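PDB 2V5I: salmonella typhimurium DB7155 bacteriophage DET7 tailspike, which binds the O-antigen of the Salmonella surface and probably hydrolyses it, serving as the trimeric beta-helical receptor-binding tailspike of phage Det7. Local coordinates for residues Gly83-Gln88 with Glu167-Gly172; Ala155-Ile160 with Met175-Phe180; Arg161-Val166 with Arg181-Cys186; Glu205-Asp210 with Gln231-Asn236; Gly214-Gly219 with Ser240-Val245. All coordinates share one frame; numbering follows the deposited sequence.

All five contacts join successive coils of the parallel beta-helix near its N-terminal end. The chain runs through 83-88, then, after a long excursion, through 155-160, 161-166 and 167-172 without a break; 175-180 and 181-186 follow one coil later, so contacts 1, 2 and 3 interlock. Contacts 4 and 5 interlock further along, the chain passing 205-210, 214-219, 231-236 and 240-245. Contacts 2 and 4 reach the same run of strands, contacts 1 and 5 another, and contact 3 stacks the turns between the two. Touching contacts have centres about 11 to 17 Å apart; contacts 1 and 4, about 21 Å apart, do not meet. Contacts 1, 3 and 5 also reach another subunit of the trimer.

Contact 1: Gly83-Gln88 with Glu167-Gly172; sequences GSVINQ and EIRNAG
Val-85, Ile-86 and Asn-87 pair in parallel with Glu-167, Ile-168 and Arg-169, the two short strand axes 4.8 Å apart and inclined by 12°. The bonds alternate as a parallel ladder should: Glu-167 N gives to Ser-84 O, Ile-86 N to Glu-167 O, Arg-169 N to Ile-86 O, and finally Gln-88 N to Arg-169 O at 2.8 Å. Gln-88 and Asn-170 then both take positive phi, so the two chains bend in step, and Gln-88 CG rests 3.9 Å from Asn-170 CB.

On the face carrying Val-85, Asn-87, Glu-167 and Arg-169, the arginine is stretched out from CG to NE and brings its guanidinium over the valine. Val-85 CG1, anti to the backbone N (chi1 173°), lies over one face of that group, 3.8 Å from Arg-169 CZ and displaced toward its rim. The guanidinium is kept from turning by its own strand: NE (2.9 Å) and NH2 (3.0 Å) of Arg-169 hold Glu-167 OE1 side-on, in the guanidinium plane. Asn-87 runs alongside the arginine stem, its ND2 3.6 Å from Arg-169 CD. The same ND2 and Asn-170 ND2 both donate to one water, which links the two strands.

Ile-86 and Ile-168 face the other way, into the beta-helix, where both meet Ile-160 of strand 156-161 and Ile-168 also touches Tyr-178 and Phe-180 of strand 176-181. Past the bend, Gln-88 NE2 bonds to Gly-83 O of the third subunit, while strand 187-196 continues the stack beyond Ile-168.

Contact 2: Ala155-Ile160 with Met175-Phe180; sequences AATLDI and MAAYLF
Thr-157 has its CG2 anti to the backbone N with OG1 beside it (chi1 -60°), and this sends its two branches to different partners on the next coil: OG1 to Ala-177 CB at 3.6 Å, CG2 to Leu-179 CB at 3.8 Å. Tyr-178 and Phe-180 share nearly one chi1 (-70° and -71°), which carries both rings back past the backbone N on the opposite face of the strand pair. Leu-158 lays its CB 4.0 Å from Tyr-178 CD2 and brings CD2 against the same side of the ring, whereas Ile-160 runs alongside Phe-180 and ends with CD1 3.9 Å from CE2 of that ring.

Five backbone bonds, from Ala-156 N to Met-175 O through to Ile-160 N to Leu-179 O, hold the two strands in parallel register. Most are regular, but Ala-177 N reaches Ala-156 O from well above the carbonyl plane.

The leucine, isoleucine and rings fill the interior of the beta-helix, against Ile-168, Met-91 and Ile-194, and Phe-180 stacks on Phe-204. Tyr-178 does not leave its hydroxyl idle there, for OH bonds to Gly-172 O. Chemically the two faces differ sharply. The outer one carries a buried carboxylate, Asp-159, whose OD2 lies 3.8 Å from Leu-179 CD2 and makes salt bridges to both Arg-161 and Arg-181, a setting that would be expected to stabilise its negative charge.

Contact 3: Arg161-Val166 with Arg181-Cys186; sequences RSASRV and RSCHHC
Arg-165 lies along His-185 for its whole length. Its CB passes His-185 O, CG runs beside His-185 CB, and the bend at chi2 (-107°) sets CD beside the same atom, from where the chain runs on over the imidazole. NE comes next to His-185 CB and CG; CZ sits 3.8 Å from CG of the ring, NH1 3.7 Å from CD2, and NH2 3.9 Å from NE2. The guanidinium is stacked flat on the ring, the planes 10° apart, while NH1 also reaches Asp-192 of the second subunit in a salt bridge.

Along the backbone the turns repeat themselves. Ser-162, Arg-165, Ser-182 and His-185 all have positive phi, and after each bend on 161-166 a backbone N points at a sulphur one coil on: Ala-163 N to Cys-183 SG at 3.4 Å, Val-166 N to Cys-186 SG at 3.6 Å. One water donates to Ala-163 O and Ser-182 O and bonds to His-184 ND1.

Arg-161 and Arg-181 run side by side with guanidiniums nearly perpendicular. Thiols thus serve as acceptors for buried amides, and the closeness of these arginines is probably eased by Asp-159 between them and by Glu-205, which takes Arg-181 NH1.

Contact 4: Glu205-Asp210 with Gln231-Asn236; sequences ENLSGD and QFLRNN
Arg-234 curls round the carbonyl of Asn-206. With its CG anti to the backbone N (chi1 -162°) and the chain extended as far as NE, its CB, CG and CD all pass close to Asn-206 O, and a chi4 of -80° turns the head so that NH1 comes back to the same oxygen at 2.9 Å. The guanidinium then meets Gly-209 O end-on, NH1 at 2.9 Å and NH2 at 3.1 Å. Both carbonyl oxygens lie close to the guanidinium plane, and Leu-207 O stands over one face. NH2 approaches Gly-209 O nearly head-on, while NH1 comes to it from above the carbonyl plane.

A second polar knot is tied by the asparagines. The CG of Asn-206 is beside its backbone N, which sends OD1 across to Asn-235 ND2 at 2.9 Å; the two amide planes stand 75° apart, and the donor sits above the plane of the carbonyl. Asn-235 ND2 also gives to Leu-233 O (3.1 Å), an oxygen that takes Asn-206 N as well (3.0 Å) from the other face of its plane. Leu-207 turns its CD2 back to within 4.1 Å of Leu-233 CD2, and its N is held by the anti lone pair of Glu-205 OE2.

One arginine therefore ties the loop 205-210 to the end of strand 230-233 entirely through backbone oxygens, while Trp-211 adds a cation-pi contact. The buried amides are satisfied partly by one another and partly by backbone: Asn-206 ND2 gives to Cys-183 O, and Asn-235 OD1 accepts from Asn-215 ND2.

Contact 5: Gly214-Gly219 with Ser240-Val245; sequences GNYVIG and SHNGGV
Tyr-216 and Asn-242 cross at about a right angle, ring and amide planes 51° apart. The tyrosine hydroxyl donates to Asn-242 OD1 at 2.7 Å, in the carbonyl plane and on a lone pair, and OD1 in turn sits at the ring edge, 3.2 Å from Tyr-216 CE1. Asn-242 reaches this point because its CG is anti to the backbone N (chi1 -167°). The next residue, Gly-243, sets its CA over one face of the ring in a CH-pi contact, 16° off the normal.

Asn-242 is also the centre of an inverse gamma turn, and its O takes Gly-214 N at 2.8 Å. Past the turn the chains settle into parallel pairing: Gly-244 N gives to Asn-215 O (2.9 Å) and Val-217 N to Gly-244 O (3.0 Å). Gly-244 has backbone angles that only a residue without CB takes comfortably.

Val-217 and Val-245 point to the face opposite Tyr-216, into the beta-helix, where both meet Val-230 and Val-245 also meets Phe-232 of strand 230-233. On the tyrosine side, Arg-221 of the second subunit packs against Tyr-216 and Asn-242. Strand 187-196 flanks 216-218 through Val-188, and strand 276-278 lies on the far side of 244-246.

Contact 1: Gly83-Gln88 with Glu167-Gly172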
# COMPACT_ATOMS: atom_id res chain seq x y z
N GLY A 83 -29.76 14.86 8.25
CA GLY A 83 -29.44 13.88 9.26
C GLY A 83 -30.33 12.66 9.22
O GLY A 83 -30.21 11.80 10.05
N SER A 84 -31.25 12.61 8.27
CA SER A 84 -32.08 11.42 8.16
C SER A 84 -31.20 10.19 7.81
O SER A 84 -30.20 10.34 7.13
CB SER A 84 -33.16 11.61 7.07
OG SER A 84 -34.12 12.62 7.45
N VAL A 85 -31.69 9.00 8.14
CA VAL A 85 -30.95 7.74 7.88
C VAL A 85 -31.93 6.75 7.30
O VAL A 85 -33.01 6.62 7.82
CB VAL A 85 -30.32 7.17 9.16
CG1 VAL A 85 -29.71 5.81 8.92
CG2 VAL A 85 -29.27 8.15 9.67
N ILE A 86 -31.51 6.04 6.26
CA ILE A 86 -32.30 4.94 5.68
C ILE A 86 -31.51 3.66 5.84
O ILE A 86 -30.46 3.50 5.22
CB ILE A 86 -32.60 5.22 4.16
CG1 ILE A 86 -33.25 6.61 3.99
CG2 ILE A 86 -33.54 4.17 3.64
CD1 ILE A 86 -33.48 7.02 2.51
N ASN A 87 -31.97 2.78 6.73
CA ASN A 87 -31.28 1.51 7.02
C ASN A 87 -31.85 0.37 6.22
O ASN A 87 -33.06 0.08 6.26
CB ASN A 87 -31.44 1.17 8.52
CG ASN A 87 -30.71 2.14 9.42
OD1 ASN A 87 -31.29 2.82 10.31
ND2 ASN A 87 -29.43 2.23 9.20
N GLN A 88 -30.97 -0.35 5.52
CA GLN A 88 -31.30 -1.59 4.83
C GLN A 88 -32.41 -1.52 3.77
O GLN A 88 -33.21 -2.45 3.63
CB GLN A 88 -31.57 -2.78 5.83
CG GLN A 88 -30.40 -3.19 6.69
CD GLN A 88 -30.78 -4.21 7.79
OE1 GLN A 88 -31.18 -3.84 8.89
NE2 GLN A 88 -30.63 -5.48 7.49
N GLU A 167 -27.95 9.73 5.02
CA GLU A 167 -27.14 8.50 4.88
C GLU A 167 -28.02 7.31 4.56
O GLU A 167 -29.05 7.14 5.21
CB GLU A 167 -26.44 8.17 6.18
CG GLU A 167 -25.25 9.06 6.44
CD GLU A 167 -24.24 8.41 7.39
OE1 GLU A 167 -24.52 7.32 7.94
OE2 GLU A 167 -23.15 9.00 7.60
N ILE A 168 -27.58 6.50 3.61
CA ILE A 168 -28.21 5.19 3.31
C ILE A 168 -27.20 4.15 3.76
O ILE A 168 -26.01 4.28 3.45
CB ILE A 168 -28.45 5.04 1.79
CG1 ILE A 168 -29.56 5.99 1.34
CG2 ILE A 168 -28.82 3.60 1.49
CD1 ILE A 168 -29.89 5.91 -0.13
N ARG A 169 -27.62 3.20 4.60
CA ARG A 169 -26.73 2.20 5.14
C ARG A 169 -27.19 0.80 4.73
O ARG A 169 -28.39 0.50 4.80
CB ARG A 169 -26.71 2.29 6.67
CG ARG A 169 -26.19 3.65 7.20
CD ARG A 169 -26.23 3.73 8.71
NE ARG A 169 -25.87 5.08 9.15
CZ ARG A 169 -26.17 5.61 10.34
NH1 ARG A 169 -26.83 4.90 11.25
NH2 ARG A 169 -25.80 6.85 10.60
N ASN A 170 -26.25 -0.05 4.33
CA ASN A 170 -26.57 -1.49 4.05
C ASN A 170 -27.66 -1.69 2.99
O ASN A 170 -28.52 -2.59 3.09
CB ASN A 170 -26.90 -2.17 5.38
CG ASN A 170 -25.79 -2.06 6.39
OD1 ASN A 170 -24.70 -2.61 6.17
ND2 ASN A 170 -26.02 -1.38 7.49
N ALA A 171 -27.57 -0.85 1.95
CA ALA A 171 -28.54 -0.91 0.81
C ALA A 171 -28.38 -2.19 0.02
O ALA A 171 -27.29 -2.73 -0.16
CB ALA A 171 -28.38 0.27 -0.11
N GLY A 172 -29.52 -2.68 -0.47
CA GLY A 172 -29.52 -3.78 -1.41
C GLY A 172 -30.45 -3.56 -2.58
O GLY A 172 -31.12 -2.54 -2.74
O HOH W 1 -28.54 -0.30 8.34

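Contact 2: Ala155-Ile160 with Met175-Phe180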
# COMPACT_ATOMS: atom_id res chain seq x y z
N ALA A 155 -35.21 -0.28 -14.17
CA ALA A 155 -34.52 -0.14 -12.88
C ALA A 155 -35.53 0.27 -11.87
O ALA A 155 -36.47 1.05 -12.20
CB ALA A 155 -33.42 0.85 -12.96
N ALA A 156 -35.40 -0.23 -10.65
CA ALA A 156 -36.12 0.35 -9.50
C ALA A 156 -35.19 1.39 -8.86
O ALA A 156 -34.22 1.01 -8.26
CB ALA A 156 -36.43 -0.69 -8.46
N THR A 157 -35.56 2.65 -8.97
CA THR A 157 -34.69 3.76 -8.55
C THR A 157 -35.24 4.42 -7.29
O THR A 157 -36.39 4.87 -7.28
CB THR A 157 -34.53 4.82 -9.65
OG1 THR A 157 -33.96 4.21 -10.81
CG2 THR A 157 -33.60 5.98 -9.15
N LEU A 158 -34.39 4.51 -6.26
CA LEU A 158 -34.66 5.42 -5.13
C LEU A 158 -34.03 6.77 -5.44
O LEU A 158 -32.83 6.87 -5.54
CB LEU A 158 -34.15 4.88 -3.79
CG LEU A 158 -34.62 5.70 -2.59
CD1 LEU A 158 -36.12 5.71 -2.48
CD2 LEU A 158 -34.00 5.12 -1.36
N ASP A 159 -34.86 7.80 -5.60
CA ASP A 159 -34.46 9.13 -6.11
C ASP A 159 -34.63 10.10 -4.93
O ASP A 159 -35.74 10.51 -4.61
CB ASP A 159 -35.32 9.48 -7.35
CG ASP A 159 -34.98 10.81 -7.99
OD1 ASP A 159 -34.39 11.68 -7.31
OD2 ASP A 159 -35.33 10.96 -9.21
N ILE A 160 -33.52 10.48 -4.31
CA ILE A 160 -33.52 11.42 -3.18
C ILE A 160 -33.15 12.80 -3.70
O ILE A 160 -32.15 12.98 -4.37
CB ILE A 160 -32.57 10.92 -2.10
CG1 ILE A 160 -33.14 9.61 -1.51
CG2 ILE A 160 -32.41 12.00 -1.02
CD1 ILE A 160 -32.28 9.00 -0.53
N MET A 175 -31.89 -5.26 -9.89
CA MET A 175 -32.09 -4.28 -10.93
C MET A 175 -32.38 -2.91 -10.34
O MET A 175 -33.34 -2.24 -10.75
CB MET A 175 -33.21 -4.74 -11.92
CG MET A 175 -32.81 -6.07 -12.57
SD MET A 175 -31.59 -5.79 -13.89
CE MET A 175 -30.75 -7.34 -13.99
N ALA A 176 -31.49 -2.49 -9.42
CA ALA A 176 -31.71 -1.33 -8.56
C ALA A 176 -30.80 -0.16 -8.92
O ALA A 176 -29.75 -0.34 -9.52
CB ALA A 176 -31.44 -1.72 -7.10
N ALA A 177 -31.29 1.04 -8.60
CA ALA A 177 -30.45 2.25 -8.62
C ALA A 177 -30.75 3.16 -7.43
O ALA A 177 -31.86 3.25 -7.00
CB ALA A 177 -30.66 3.01 -9.88
N TYR A 178 -29.69 3.82 -6.91
CA TYR A 178 -29.82 4.82 -5.91
C TYR A 178 -29.29 6.11 -6.50
O TYR A 178 -28.17 6.18 -6.97
CB TYR A 178 -29.00 4.40 -4.67
CG TYR A 178 -29.64 3.21 -3.97
CD1 TYR A 178 -29.34 1.88 -4.35
CD2 TYR A 178 -30.57 3.41 -2.94
CE1 TYR A 178 -29.98 0.81 -3.73
CE2 TYR A 178 -31.21 2.33 -2.32
CZ TYR A 178 -30.88 1.05 -2.70
OH TYR A 178 -31.54 0.02 -2.03
N LEU A 179 -30.14 7.15 -6.52
CA LEU A 179 -29.85 8.38 -7.24
C LEU A 179 -30.08 9.53 -6.30
O LEU A 179 -31.13 9.61 -5.69
CB LEU A 179 -30.79 8.49 -8.44
CG LEU A 179 -30.83 9.83 -9.16
CD1 LEU A 179 -29.47 10.22 -9.69
CD2 LEU A 179 -31.84 9.74 -10.25
N PHE A 180 -29.07 10.39 -6.13
CA PHE A 180 -29.18 11.60 -5.35
C PHE A 180 -29.12 12.78 -6.31
O PHE A 180 -28.08 12.98 -6.97
CB PHE A 180 -28.01 11.68 -4.37
CG PHE A 180 -28.09 10.68 -3.24
CD1 PHE A 180 -27.66 9.37 -3.43
CD2 PHE A 180 -28.55 11.07 -2.02
CE1 PHE A 180 -27.78 8.45 -2.38
CE2 PHE A 180 -28.59 10.21 -0.97
CZ PHE A 180 -28.19 8.92 -1.15

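Contact 3: Arg161-Val166 with Arg181-Cys186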
# COMPACT_ATOMS: atom_id res chain seq x y z
N ARG A 161 -34.03 13.80 -3.45
CA ARG A 161 -33.92 15.10 -4.10
C ARG A 161 -33.63 16.24 -3.13
O ARG A 161 -34.25 16.34 -2.07
CB ARG A 161 -35.24 15.40 -4.83
CG ARG A 161 -35.39 14.48 -5.96
CD ARG A 161 -36.43 14.84 -6.89
NE ARG A 161 -36.46 13.85 -7.94
CZ ARG A 161 -37.34 13.85 -8.94
NH1 ARG A 161 -38.25 14.83 -9.01
NH2 ARG A 161 -37.31 12.88 -9.85
N SER A 162 -32.61 17.03 -3.44
CA SER A 162 -32.25 18.23 -2.68
C SER A 162 -32.17 18.05 -1.16
O SER A 162 -32.74 18.83 -0.39
CB SER A 162 -33.20 19.38 -3.04
OG SER A 162 -33.13 19.68 -4.43
N ALA A 163 -31.43 17.04 -0.75
CA ALA A 163 -31.24 16.73 0.66
C ALA A 163 -29.79 17.05 1.08
O ALA A 163 -28.89 17.17 0.26
CB ALA A 163 -31.55 15.28 0.92
N SER A 164 -29.59 17.15 2.38
CA SER A 164 -28.28 17.38 2.96
C SER A 164 -28.09 16.39 4.10
O SER A 164 -29.01 16.21 4.92
CB SER A 164 -28.21 18.82 3.46
OG SER A 164 -27.06 19.00 4.24
N ARG A 165 -26.91 15.77 4.19
CA ARG A 165 -26.55 14.89 5.33
C ARG A 165 -27.53 13.75 5.51
O ARG A 165 -28.04 13.51 6.64
CB ARG A 165 -26.44 15.71 6.64
CG ARG A 165 -25.56 16.93 6.56
CD ARG A 165 -24.23 16.81 7.27
NE ARG A 165 -23.52 18.11 7.17
CZ ARG A 165 -22.19 18.29 7.20
NH1 ARG A 165 -21.35 17.28 7.33
NH2 ARG A 165 -21.71 19.52 7.07
N VAL A 166 -27.93 13.13 4.43
CA VAL A 166 -28.75 11.93 4.46
C VAL A 166 -27.81 10.78 4.21
O VAL A 166 -26.97 10.85 3.30
CB VAL A 166 -29.89 11.97 3.47
CG1 VAL A 166 -30.61 10.58 3.33
CG2 VAL A 166 -30.84 13.07 3.82
N ARG A 181 -30.16 13.62 -6.35
CA ARG A 181 -30.21 14.75 -7.27
C ARG A 181 -30.10 16.03 -6.43
O ARG A 181 -30.88 16.24 -5.48
CB ARG A 181 -31.57 14.79 -7.97
CG ARG A 181 -31.82 13.71 -8.97
CD ARG A 181 -33.15 14.01 -9.60
NE ARG A 181 -33.62 12.95 -10.49
CZ ARG A 181 -33.24 12.85 -11.76
NH1 ARG A 181 -32.32 13.67 -12.24
NH2 ARG A 181 -33.73 11.87 -12.52
N SER A 182 -29.10 16.86 -6.73
CA SER A 182 -28.86 18.13 -6.08
C SER A 182 -28.65 18.00 -4.55
O SER A 182 -29.11 18.88 -3.77
CB SER A 182 -30.01 19.08 -6.35
OG SER A 182 -30.07 19.31 -7.73
N CYS A 183 -27.97 16.94 -4.13
CA CYS A 183 -27.72 16.68 -2.73
C CYS A 183 -26.30 17.07 -2.36
O CYS A 183 -25.43 17.13 -3.22
CB CYS A 183 -27.95 15.21 -2.37
SG CYS A 183 -29.70 14.74 -2.59
N HIS A 184 -26.07 17.20 -1.05
CA HIS A 184 -24.76 17.54 -0.49
C HIS A 184 -24.53 16.85 0.86
O HIS A 184 -25.48 16.64 1.61
CB HIS A 184 -24.63 19.05 -0.28
CG HIS A 184 -24.72 19.84 -1.53
ND1 HIS A 184 -25.93 20.28 -2.04
CD2 HIS A 184 -23.76 20.30 -2.37
CE1 HIS A 184 -25.71 20.93 -3.17
NE2 HIS A 184 -24.40 20.98 -3.38
N HIS A 185 -23.29 16.43 1.14
CA HIS A 185 -22.98 15.71 2.36
C HIS A 185 -23.79 14.44 2.58
O HIS A 185 -24.05 14.09 3.74
CB HIS A 185 -23.12 16.68 3.54
CG HIS A 185 -22.09 17.75 3.49
ND1 HIS A 185 -22.38 19.04 3.11
CD2 HIS A 185 -20.75 17.70 3.68
CE1 HIS A 185 -21.26 19.75 3.10
NE2 HIS A 185 -20.26 18.97 3.44
N CYS A 186 -24.12 13.76 1.50
CA CYS A 186 -24.89 12.51 1.55
C CYS A 186 -23.94 11.33 1.35
O CYS A 186 -22.95 11.43 0.67
CB CYS A 186 -26.05 12.47 0.54
SG CYS A 186 -27.35 13.71 0.97
O HOH W 2 -28.53 19.84 -0.74
O HOH W 3 -25.30 20.79 2.68

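Contact 4: Glu205-Asp210 with Gln231-Asn236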
# COMPACT_ATOMS: atom_id res chain seq x y z
N GLU A 205 -25.84 13.31 -8.76
CA GLU A 205 -26.06 14.16 -9.91
C GLU A 205 -26.31 15.60 -9.38
O GLU A 205 -27.30 15.84 -8.68
CB GLU A 205 -27.29 13.65 -10.64
CG GLU A 205 -27.66 14.48 -11.84
CD GLU A 205 -28.68 15.59 -11.49
OE1 GLU A 205 -29.88 15.29 -11.18
OE2 GLU A 205 -28.32 16.78 -11.55
N ASN A 206 -25.35 16.50 -9.65
CA ASN A 206 -25.46 17.89 -9.24
C ASN A 206 -25.33 18.86 -10.43
O ASN A 206 -24.57 19.84 -10.38
CB ASN A 206 -24.39 18.18 -8.16
CG ASN A 206 -24.69 17.46 -6.87
OD1 ASN A 206 -24.31 16.29 -6.73
ND2 ASN A 206 -25.36 18.11 -5.96
N LEU A 207 -26.07 18.60 -11.49
CA LEU A 207 -25.96 19.38 -12.72
C LEU A 207 -26.42 20.83 -12.54
O LEU A 207 -25.93 21.72 -13.27
CB LEU A 207 -26.77 18.70 -13.85
CG LEU A 207 -26.19 17.36 -14.35
CD1 LEU A 207 -27.11 16.71 -15.34
CD2 LEU A 207 -24.84 17.59 -14.99
N SER A 208 -27.37 21.02 -11.62
CA SER A 208 -27.93 22.34 -11.28
C SER A 208 -27.59 22.72 -9.85
O SER A 208 -27.35 21.88 -9.04
CB SER A 208 -29.47 22.31 -11.31
OG SER A 208 -29.97 21.62 -12.42
N GLY A 209 -27.70 23.99 -9.53
CA GLY A 209 -27.45 24.42 -8.16
C GLY A 209 -25.96 24.48 -7.88
O GLY A 209 -25.16 24.66 -8.79
N ASP A 210 -25.61 24.42 -6.60
CA ASP A 210 -24.23 24.41 -6.17
C ASP A 210 -23.58 23.09 -6.65
O ASP A 210 -24.25 22.09 -6.79
CB ASP A 210 -24.14 24.49 -4.65
CG ASP A 210 -24.48 25.90 -4.11
OD1 ASP A 210 -24.61 26.83 -4.92
OD2 ASP A 210 -24.59 26.06 -2.87
N GLN A 231 -21.11 6.70 -9.89
CA GLN A 231 -20.81 7.81 -10.78
C GLN A 231 -21.16 9.16 -10.21
O GLN A 231 -22.08 9.28 -9.43
CB GLN A 231 -21.51 7.64 -12.12
CG GLN A 231 -22.96 7.67 -12.08
CD GLN A 231 -23.63 7.09 -13.39
OE1 GLN A 231 -22.95 6.70 -14.35
NE2 GLN A 231 -24.94 7.07 -13.42
N PHE A 232 -20.33 10.17 -10.57
CA PHE A 232 -20.54 11.56 -10.13
C PHE A 232 -20.73 12.47 -11.32
O PHE A 232 -20.05 12.29 -12.32
CB PHE A 232 -19.24 12.03 -9.37
CG PHE A 232 -19.01 11.30 -8.09
CD1 PHE A 232 -18.33 10.08 -8.10
CD2 PHE A 232 -19.48 11.79 -6.93
CE1 PHE A 232 -18.13 9.38 -6.94
CE2 PHE A 232 -19.27 11.07 -5.70
CZ PHE A 232 -18.56 9.87 -5.77
N LEU A 233 -21.61 13.47 -11.15
CA LEU A 233 -21.84 14.54 -12.15
C LEU A 233 -21.79 15.89 -11.44
O LEU A 233 -22.53 16.14 -10.51
CB LEU A 233 -23.21 14.39 -12.87
CG LEU A 233 -23.43 13.15 -13.70
CD1 LEU A 233 -23.93 12.01 -12.87
CD2 LEU A 233 -24.44 13.47 -14.78
N ARG A 234 -20.86 16.75 -11.86
CA ARG A 234 -20.69 18.11 -11.33
C ARG A 234 -20.55 18.15 -9.78
O ARG A 234 -21.20 18.91 -9.11
CB ARG A 234 -21.83 18.98 -11.82
CG ARG A 234 -21.57 20.49 -11.70
CD ARG A 234 -22.52 21.31 -12.55
NE ARG A 234 -22.51 22.75 -12.24
CZ ARG A 234 -23.15 23.32 -11.23
NH1 ARG A 234 -23.86 22.61 -10.37
NH2 ARG A 234 -23.07 24.66 -11.05
N ASN A 235 -19.67 17.27 -9.28
CA ASN A 235 -19.20 17.29 -7.89
C ASN A 235 -17.78 17.88 -7.85
O ASN A 235 -16.96 17.58 -8.71
CB ASN A 235 -19.25 15.89 -7.30
CG ASN A 235 -20.62 15.53 -6.80
OD1 ASN A 235 -20.82 15.25 -5.58
ND2 ASN A 235 -21.61 15.56 -7.66
N ASN A 236 -17.54 18.72 -6.83
CA ASN A 236 -16.22 19.33 -6.53
C ASN A 236 -15.97 19.18 -5.05
O ASN A 236 -16.64 19.85 -4.28
CB ASN A 236 -16.18 20.76 -7.02
CG ASN A 236 -14.83 21.41 -6.82
OD1 ASN A 236 -13.91 20.79 -6.27
ND2 ASN A 236 -14.65 22.61 -7.39

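Contact 5: Gly214-Gly219 with Ser240-Val245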
# COMPACT_ATOMS: atom_id res chain seq x y z
N GLY A 214 -19.17 16.75 -0.53
CA GLY A 214 -19.33 15.92 0.64
C GLY A 214 -20.09 14.61 0.37
O GLY A 214 -20.49 13.92 1.32
N ASN A 215 -20.26 14.26 -0.91
CA ASN A 215 -21.02 13.06 -1.25
C ASN A 215 -20.07 11.88 -1.46
O ASN A 215 -19.09 12.00 -2.22
CB ASN A 215 -21.80 13.29 -2.59
CG ASN A 215 -22.89 14.37 -2.46
OD1 ASN A 215 -23.52 14.49 -1.40
ND2 ASN A 215 -23.11 15.14 -3.51
N TYR A 216 -20.38 10.78 -0.76
CA TYR A 216 -19.50 9.62 -0.76
C TYR A 216 -20.22 8.31 -0.87
O TYR A 216 -21.39 8.19 -0.45
CB TYR A 216 -18.79 9.47 0.60
CG TYR A 216 -17.75 10.47 0.99
CD1 TYR A 216 -18.13 11.64 1.61
CD2 TYR A 216 -16.43 10.23 0.72
CE1 TYR A 216 -17.14 12.60 2.02
CE2 TYR A 216 -15.43 11.19 1.11
CZ TYR A 216 -15.84 12.35 1.75
OH TYR A 216 -14.84 13.27 2.15
N VAL A 217 -19.46 7.30 -1.33
CA VAL A 217 -19.78 5.88 -1.21
C VAL A 217 -18.62 5.30 -0.40
O VAL A 217 -17.45 5.51 -0.74
CB VAL A 217 -19.97 5.15 -2.58
CG1 VAL A 217 -20.44 3.76 -2.31
CG2 VAL A 217 -20.97 5.96 -3.47
N ILE A 218 -18.96 4.74 0.78
CA ILE A 218 -17.98 4.23 1.74
C ILE A 218 -18.28 2.74 2.04
O ILE A 218 -19.37 2.43 2.53
CB ILE A 218 -17.84 5.05 2.98
CG1 ILE A 218 -17.56 6.52 2.62
CG2 ILE A 218 -16.66 4.55 3.82
CD1 ILE A 218 -17.66 7.44 3.88
N GLY A 219 -17.35 1.87 1.75
CA GLY A 219 -17.50 0.47 2.02
C GLY A 219 -18.49 -0.25 1.11
O GLY A 219 -19.13 0.37 0.25
N SER A 240 -10.36 20.55 0.16
CA SER A 240 -10.37 19.50 1.21
C SER A 240 -10.54 18.07 0.66
O SER A 240 -10.43 17.09 1.40
CB SER A 240 -11.48 19.76 2.23
OG SER A 240 -12.74 19.60 1.61
N HIS A 241 -10.81 17.94 -0.64
CA HIS A 241 -11.13 16.63 -1.26
C HIS A 241 -12.26 15.90 -0.53
O HIS A 241 -12.16 14.70 -0.25
CB HIS A 241 -9.85 15.78 -1.43
CG HIS A 241 -8.94 16.34 -2.47
ND1 HIS A 241 -8.25 17.52 -2.28
CD2 HIS A 241 -8.67 15.92 -3.73
CE1 HIS A 241 -7.59 17.81 -3.39
NE2 HIS A 241 -7.80 16.85 -4.27
N ASN A 242 -13.33 16.64 -0.25
CA ASN A 242 -14.44 16.12 0.53
C ASN A 242 -15.51 15.52 -0.36
O ASN A 242 -16.46 16.15 -0.72
CB ASN A 242 -15.04 17.24 1.39
CG ASN A 242 -15.98 16.76 2.47
OD1 ASN A 242 -16.15 15.56 2.76
ND2 ASN A 242 -16.60 17.73 3.10
N GLY A 243 -15.27 14.32 -0.82
CA GLY A 243 -16.21 13.58 -1.67
C GLY A 243 -15.50 12.40 -2.31
O GLY A 243 -14.28 12.38 -2.36
N GLY A 244 -16.26 11.45 -2.84
CA GLY A 244 -15.68 10.30 -3.59
C GLY A 244 -16.05 8.96 -3.08
O GLY A 244 -17.18 8.74 -2.61
N VAL A 245 -15.09 8.05 -3.21
CA VAL A 245 -15.25 6.60 -2.98
C VAL A 245 -14.11 6.12 -2.10
O VAL A 245 -12.93 6.41 -2.40
CB VAL A 245 -15.21 5.89 -4.35
CG1 VAL A 245 -15.35 4.42 -4.18
CG2 VAL A 245 -16.32 6.44 -5.25